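Side-chain contacts in GTPase-activating protein GYP1 (Saccharomyces cerevisiae, PDB 1FKM), which stimulates GTP hydrolysis by Ypt/Rab GTPases such as Ypt1 and Ypt7 through the arginine and glutamine fingers of its TBC domain: residues 118-121 and 126-129; 131-136 and 184-189. All blocks are in the same frame, centred on the assembly; numbering follows the deposited sequence.

Contact 1: 118-121 and 126-129; sequences YLWA and ASGY
A121 and G128 bring the two backbones together, their CA atoms 4.6 Å apart, where the last turns of helix 107-123 meet the loop that follows it. Residues 118-121 are helical; residues 126-129 form an irregular loop passing the helix. Glycine suits position 128 because of its positive phi of 72°. The peptide that joins G128 to Y129 lies close to A121, whose methyl rests against it, CB standing 3.8 Å from Y129 N, and also meets CB of Y129 at 4.1 Å. A small residue fits here because the backbones are so near. W120 reaches the loop from further off. With CG anti to the backbone N (chi1 -176°), the indole extends its six-membered ring to the loop, where CZ3 approaches G128 O to 3.3 Å; the carbonyl oxygen meets the rim of the indole close to the ring plane. Beside it, CH2 lies 3.8 Å from CB of S127, a compact residue. The phenol of Y129 turns off from 118-121, its OH hydrogen-bonded to D93 of helix 83-93, and its side chain is about 5 Å from that of the glutamine finger, Q131. Because the contact itself is made of methyl, methylene, aromatic C-H and peptide atoms, it is held by van der Waals packing, probably with a small electrostatic gain where the positive ring edge faces the carbonyl oxygen.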
ATOM      1  N   TYR A 118      -6.129 -10.285 -11.487  1.00 18.01           N
ATOM      2  CA  TYR A 118      -7.130 -11.226 -11.972  1.00 19.95           C
ATOM      3  C   TYR A 118      -7.283 -12.374 -10.980  1.00 19.33           C
ATOM      4  O   TYR A 118      -8.402 -12.742 -10.612  1.00 20.61           O
ATOM      5  CB  TYR A 118      -6.722 -11.775 -13.340  1.00 20.36           C
ATOM      6  CG  TYR A 118      -7.683 -12.801 -13.893  1.00 23.24           C
ATOM      7  CD1 TYR A 118      -8.986 -12.448 -14.247  1.00 22.61           C
ATOM      8  CD2 TYR A 118      -7.293 -14.131 -14.049  1.00 26.75           C
ATOM      9  CE1 TYR A 118      -9.883 -13.397 -14.746  1.00 27.74           C
ATOM     10  CE2 TYR A 118      -8.180 -15.091 -14.542  1.00 29.07           C
ATOM     11  CZ  TYR A 118      -9.471 -14.718 -14.888  1.00 29.95           C
ATOM     12  OH  TYR A 118     -10.354 -15.671 -15.354  1.00 31.37           O
ATOM     13  N   LEU A 119      -6.159 -12.939 -10.546  1.00 19.48           N
ATOM     14  CA  LEU A 119      -6.202 -14.052  -9.603  1.00 21.11           C
ATOM     15  C   LEU A 119      -6.859 -13.650  -8.290  1.00 20.93           C
ATOM     16  O   LEU A 119      -7.656 -14.406  -7.729  1.00 21.59           O
ATOM     17  CB  LEU A 119      -4.794 -14.593  -9.334  1.00 19.04           C
ATOM     18  CG  LEU A 119      -4.762 -15.815  -8.404  1.00 22.81           C
ATOM     19  CD1 LEU A 119      -5.621 -16.938  -8.992  1.00 22.88           C
ATOM     20  CD2 LEU A 119      -3.326 -16.279  -8.211  1.00 21.81           C
ATOM     21  N   TRP A 120      -6.530 -12.462  -7.786  1.00 20.98           N
ATOM     22  CA  TRP A 120      -7.136 -12.010  -6.537  1.00 18.78           C
ATOM     23  C   TRP A 120      -8.641 -11.834  -6.731  1.00 20.20           C
ATOM     24  O   TRP A 120      -9.444 -12.224  -5.872  1.00 19.10           O
ATOM     25  CB  TRP A 120      -6.531 -10.679  -6.078  1.00 21.39           C
ATOM     26  CG  TRP A 120      -7.075 -10.234  -4.742  1.00 19.97           C
ATOM     27  CD1 TRP A 120      -6.565 -10.526  -3.511  1.00 22.24           C
ATOM     28  CD2 TRP A 120      -8.273  -9.481  -4.512  1.00 20.60           C
ATOM     29  NE1 TRP A 120      -7.372 -10.001  -2.526  1.00 22.34           N
ATOM     30  CE2 TRP A 120      -8.428  -9.357  -3.114  1.00 20.74           C
ATOM     31  CE3 TRP A 120      -9.235  -8.902  -5.353  1.00 20.37           C
ATOM     32  CZ2 TRP A 120      -9.506  -8.679  -2.536  1.00 22.05           C
ATOM     33  CZ3 TRP A 120     -10.305  -8.230  -4.778  1.00 21.60           C
ATOM     34  CH2 TRP A 120     -10.433  -8.125  -3.383  1.00 20.76           C
ATOM     35  N   ALA A 121      -9.028 -11.242  -7.858  1.00 19.35           N
ATOM     36  CA  ALA A 121     -10.444 -11.008  -8.141  1.00 19.69           C
ATOM     37  C   ALA A 121     -11.229 -12.317  -8.234  1.00 21.54           C
ATOM     38  O   ALA A 121     -12.348 -12.417  -7.730  1.00 21.98           O
ATOM     39  CB  ALA A 121     -10.592 -10.213  -9.433  1.00 23.84           C
ATOM     40  N   ALA A 126     -17.029 -12.030  -3.568  1.00 33.02           N
ATOM     41  CA  ALA A 126     -17.792 -11.008  -2.857  1.00 32.19           C
ATOM     42  C   ALA A 126     -17.346  -9.596  -3.233  1.00 33.63           C
ATOM     43  O   ALA A 126     -18.088  -8.627  -3.046  1.00 31.52           O
ATOM     44  CB  ALA A 126     -17.663 -11.213  -1.348  1.00 41.62           C
ATOM     45  N   SER A 127     -16.132  -9.482  -3.762  1.00 35.73           N
ATOM     46  CA  SER A 127     -15.598  -8.184  -4.155  1.00 35.64           C
ATOM     47  C   SER A 127     -15.451  -8.081  -5.664  1.00 35.45           C
ATOM     48  O   SER A 127     -15.907  -7.113  -6.283  1.00 35.43           O
ATOM     49  CB  SER A 127     -14.216  -7.957  -3.527  1.00 33.29           C
ATOM     50  OG  SER A 127     -14.226  -8.189  -2.126  1.00 36.86           O
ATOM     51  N   GLY A 128     -14.820  -9.095  -6.249  1.00 33.90           N
ATOM     52  CA  GLY A 128     -14.555  -9.075  -7.670  1.00 31.84           C
ATOM     53  C   GLY A 128     -13.469  -8.021  -7.769  1.00 30.95           C
ATOM     54  O   GLY A 128     -12.862  -7.683  -6.751  1.00 28.76           O
ATOM     55  N   TYR A 129     -13.208  -7.499  -8.960  1.00 26.61           N
ATOM     56  CA  TYR A 129     -12.195  -6.464  -9.080  1.00 26.46           C
ATOM     57  C   TYR A 129     -12.830  -5.133  -8.687  1.00 26.30           C
ATOM     58  O   TYR A 129     -13.943  -4.822  -9.107  1.00 25.78           O
ATOM     59  CB  TYR A 129     -11.662  -6.361 -10.510  1.00 27.49           C
ATOM     60  CG  TYR A 129     -10.823  -5.121 -10.710  1.00 28.06           C
ATOM     61  CD1 TYR A 129      -9.597  -4.976 -10.059  1.00 28.75           C
ATOM     62  CD2 TYR A 129     -11.282  -4.065 -11.494  1.00 29.14           C
ATOM     63  CE1 TYR A 129      -8.852  -3.810 -10.179  1.00 30.27           C
ATOM     64  CE2 TYR A 129     -10.545  -2.894 -11.621  1.00 30.18           C
ATOM     65  CZ  TYR A 129      -9.329  -2.773 -10.960  1.00 30.38           C
ATOM     66  OH  TYR A 129      -8.587  -1.618 -11.076  1.00 34.30           O
TER

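Contact 2: 131-136 and 184-189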
ATOM      1  N   GLN A 131     -11.956  -0.928  -8.348  1.00 26.43           N
ATOM      2  CA  GLN A 131     -11.026   0.152  -8.638  1.00 29.45           C
ATOM      3  C   GLN A 131     -10.445   0.612  -7.307  1.00 29.22           C
ATOM      4  O   GLN A 131     -11.181   0.875  -6.346  1.00 27.68           O
ATOM      5  CB  GLN A 131     -11.749   1.300  -9.348  1.00 46.54           C
ATOM      6  CG  GLN A 131     -10.817   2.338  -9.948  1.00 53.80           C
ATOM      7  CD  GLN A 131     -11.524   3.256 -10.926  1.00 57.80           C
ATOM      8  OE1 GLN A 131     -12.430   4.003 -10.553  1.00 59.25           O
ATOM      9  NE2 GLN A 131     -11.115   3.200 -12.190  1.00 59.48           N
ATOM     10  N   GLY A 132      -9.121   0.694  -7.257  1.00 28.53           N
ATOM     11  CA  GLY A 132      -8.439   1.078  -6.039  1.00 26.81           C
ATOM     12  C   GLY A 132      -7.436  -0.010  -5.702  1.00 26.87           C
ATOM     13  O   GLY A 132      -6.343   0.268  -5.206  1.00 25.41           O
ATOM     14  N   ILE A 133      -7.807  -1.259  -5.977  1.00 22.46           N
ATOM     15  CA  ILE A 133      -6.918  -2.386  -5.711  1.00 22.83           C
ATOM     16  C   ILE A 133      -5.742  -2.333  -6.682  1.00 21.08           C
ATOM     17  O   ILE A 133      -4.646  -2.814  -6.377  1.00 22.23           O
ATOM     18  CB  ILE A 133      -7.650  -3.728  -5.876  1.00 28.17           C
ATOM     19  CG1 ILE A 133      -8.829  -3.800  -4.903  1.00 30.65           C
ATOM     20  CG2 ILE A 133      -6.691  -4.875  -5.613  1.00 29.20           C
ATOM     21  CD1 ILE A 133      -8.427  -3.693  -3.444  1.00 34.69           C
ATOM     22  N   ASN A 134      -5.973  -1.746  -7.853  1.00 21.71           N
ATOM     23  CA  ASN A 134      -4.911  -1.616  -8.851  1.00 22.41           C
ATOM     24  C   ASN A 134      -3.836  -0.670  -8.323  1.00 23.13           C
ATOM     25  O   ASN A 134      -2.666  -0.777  -8.686  1.00 23.32           O
ATOM     26  CB  ASN A 134      -5.473  -1.099 -10.180  1.00 21.77           C
ATOM     27  CG  ASN A 134      -6.193   0.227 -10.042  1.00 23.98           C
ATOM     28  OD1 ASN A 134      -7.077   0.387  -9.199  1.00 24.15           O
ATOM     29  ND2 ASN A 134      -5.825   1.187 -10.882  1.00 24.25           N
ATOM     30  N   ASP A 135      -4.235   0.257  -7.459  1.00 21.96           N
ATOM     31  CA  ASP A 135      -3.271   1.181  -6.878  1.00 24.03           C
ATOM     32  C   ASP A 135      -2.518   0.490  -5.744  1.00 23.58           C
ATOM     33  O   ASP A 135      -1.290   0.562  -5.668  1.00 23.00           O
ATOM     34  CB  ASP A 135      -3.976   2.421  -6.312  1.00 30.41           C
ATOM     35  CG  ASP A 135      -4.637   3.259  -7.386  1.00 34.07           C
ATOM     36  OD1 ASP A 135      -3.924   3.742  -8.292  1.00 34.49           O
ATOM     37  OD2 ASP A 135      -5.871   3.434  -7.316  1.00 37.28           O
ATOM     38  N   LEU A 136      -3.263  -0.189  -4.872  1.00 20.74           N
ATOM     39  CA  LEU A 136      -2.674  -0.857  -3.710  1.00 20.06           C
ATOM     40  C   LEU A 136      -1.630  -1.915  -3.994  1.00 19.20           C
ATOM     41  O   LEU A 136      -0.754  -2.158  -3.168  1.00 20.46           O
ATOM     42  CB  LEU A 136      -3.769  -1.478  -2.836  1.00 20.26           C
ATOM     43  CG  LEU A 136      -4.710  -0.495  -2.142  1.00 23.37           C
ATOM     44  CD1 LEU A 136      -5.686  -1.265  -1.261  1.00 26.40           C
ATOM     45  CD2 LEU A 136      -3.905   0.487  -1.309  1.00 24.13           C
ATOM     46  N   LYS A 184      -2.663 -10.641   1.792  1.00 17.18           N
ATOM     47  CA  LYS A 184      -2.549 -10.463   3.241  1.00 18.91           C
ATOM     48  C   LYS A 184      -2.978  -9.062   3.657  1.00 19.38           C
ATOM     49  O   LYS A 184      -3.613  -8.886   4.696  1.00 19.93           O
ATOM     50  CB  LYS A 184      -1.104 -10.705   3.707  1.00 27.60           C
ATOM     51  CG  LYS A 184      -0.699 -12.165   3.811  1.00 35.41           C
ATOM     52  CD  LYS A 184      -1.440 -12.860   4.946  1.00 42.45           C
ATOM     53  CE  LYS A 184      -1.040 -14.329   5.060  1.00 46.65           C
ATOM     54  NZ  LYS A 184      -1.816 -15.027   6.127  1.00 48.52           N
ATOM     55  N   LEU A 185      -2.623  -8.066   2.847  1.00 18.75           N
ATOM     56  CA  LEU A 185      -2.980  -6.680   3.139  1.00 20.69           C
ATOM     57  C   LEU A 185      -4.493  -6.501   3.136  1.00 21.27           C
ATOM     58  O   LEU A 185      -5.075  -6.028   4.111  1.00 21.76           O
ATOM     59  CB  LEU A 185      -2.375  -5.736   2.092  1.00 24.63           C
ATOM     60  CG  LEU A 185      -2.724  -4.255   2.286  1.00 28.16           C
ATOM     61  CD1 LEU A 185      -2.065  -3.750   3.565  1.00 28.84           C
ATOM     62  CD2 LEU A 185      -2.249  -3.442   1.081  1.00 29.01           C
ATOM     63  N   LEU A 186      -5.120  -6.897   2.035  1.00 20.29           N
ATOM     64  CA  LEU A 186      -6.557  -6.755   1.882  1.00 21.68           C
ATOM     65  C   LEU A 186      -7.389  -7.566   2.883  1.00 22.08           C
ATOM     66  O   LEU A 186      -8.541  -7.218   3.158  1.00 21.79           O
ATOM     67  CB  LEU A 186      -6.953  -7.103   0.441  1.00 25.57           C
ATOM     68  CG  LEU A 186      -6.346  -6.193  -0.639  1.00 28.13           C
ATOM     69  CD1 LEU A 186      -6.795  -6.655  -2.009  1.00 28.98           C
ATOM     70  CD2 LEU A 186      -6.771  -4.754  -0.413  1.00 31.49           C
ATOM     71  N   GLU A 187      -6.821  -8.634   3.436  1.00 21.11           N
ATOM     72  CA  GLU A 187      -7.568  -9.436   4.398  1.00 23.55           C
ATOM     73  C   GLU A 187      -7.760  -8.674   5.711  1.00 25.34           C
ATOM     74  O   GLU A 187      -8.602  -9.041   6.530  1.00 26.23           O
ATOM     75  CB  GLU A 187      -6.864 -10.775   4.656  1.00 29.70           C
ATOM     76  CG  GLU A 187      -6.807 -11.667   3.427  1.00 33.73           C
ATOM     77  CD  GLU A 187      -6.152 -13.010   3.690  1.00 39.37           C
ATOM     78  OE1 GLU A 187      -5.131 -13.047   4.413  1.00 40.89           O
ATOM     79  OE2 GLU A 187      -6.652 -14.028   3.157  1.00 42.38           O
ATOM     80  N   GLN A 188      -6.996  -7.604   5.903  1.00 26.21           N
ATOM     81  CA  GLN A 188      -7.112  -6.809   7.125  1.00 28.11           C
ATOM     82  C   GLN A 188      -8.211  -5.758   6.990  1.00 28.09           C
ATOM     83  O   GLN A 188      -8.652  -5.173   7.982  1.00 29.05           O
ATOM     84  CB  GLN A 188      -5.784  -6.112   7.443  1.00 27.08           C
ATOM     85  CG  GLN A 188      -4.583  -7.043   7.472  1.00 30.59           C
ATOM     86  CD  GLN A 188      -3.292  -6.324   7.816  1.00 34.81           C
ATOM     87  OE1 GLN A 188      -2.206  -6.759   7.428  1.00 40.04           O
ATOM     88  NE2 GLN A 188      -3.400  -5.230   8.561  1.00 34.43           N
ATOM     89  N   ILE A 189      -8.642  -5.519   5.756  1.00 22.79           N
ATOM     90  CA  ILE A 189      -9.682  -4.533   5.467  1.00 23.32           C
ATOM     91  C   ILE A 189     -10.637  -5.102   4.420  1.00 22.34           C
ATOM     92  O   ILE A 189     -11.030  -4.420   3.477  1.00 20.48           O
ATOM     93  CB  ILE A 189      -9.055  -3.220   4.929  1.00 27.59           C
ATOM     94  CG1 ILE A 189      -8.098  -3.529   3.770  1.00 28.84           C
ATOM     95  CG2 ILE A 189      -8.310  -2.515   6.046  1.00 29.55           C
ATOM     96  CD1 ILE A 189      -7.438  -2.285   3.143  1.00 28.65           C
TER
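I133 and L136, one turn apart on helix 133-145, pack against L186 near the C-terminal end of helix 168-186, a helix-to-helix contact in the all-helical TBC domain. The CA atoms of I133 and L186 are 8.8 Å apart, so the gap is bridged by branched aliphatic side chains. L186 has CG anti to its carbonyl carbon (chi1 -62°), which sends both methyls to the facing helix. Its CD2 is shared, lying 3.6 Å from I133 CD1 and 3.8 Å from L136 CD1, while its CD1 reaches I133 alone within these segments, touching both CD1 and CG2. Isoleucine suits this place because its two branches do separate work: chi1 of -60° turns CG2 anti to the backbone N and CG1 anti to the carbonyl carbon, so that CG2 meets L186 CD1 while CG1 carries CD1 out to both leucine methyls. L136 offers a single methyl, and the side chains cross at a slant. Y193 touches I133 and L136 from a nearby loop, and W254 of helix 247-261 packs on L136, enlarging the apolar core. At the start of helix 133-145, G132 takes the N-cap position with backbone angles at which a CB would be jammed against the carbonyl O of Q131, the glutamine finger. N134 folds its amide back towards this turn, and G132 N donates to N134 OD1 at 2.8 Å, almost in line with the carbonyl bond.

Contact 1 is complete in the chain before the first residue of contact 2, and their centres lie 10 Å apart within the same TBC domain. Helix 107-123 supplies one half of contact 1 and the loop leading to helix 133-145 the other; contact 2 then joins that next helix to helix 168-186. They touch directly at two points: the indole of W120 packs on L186, and Y129 OH probably hydrogen-bonds N134 OD1. Q131, the glutamine finger, opens segment 131-136, two residues after Y129. Packing on the residues flanking Q131 is consistent with a defined position for the finger.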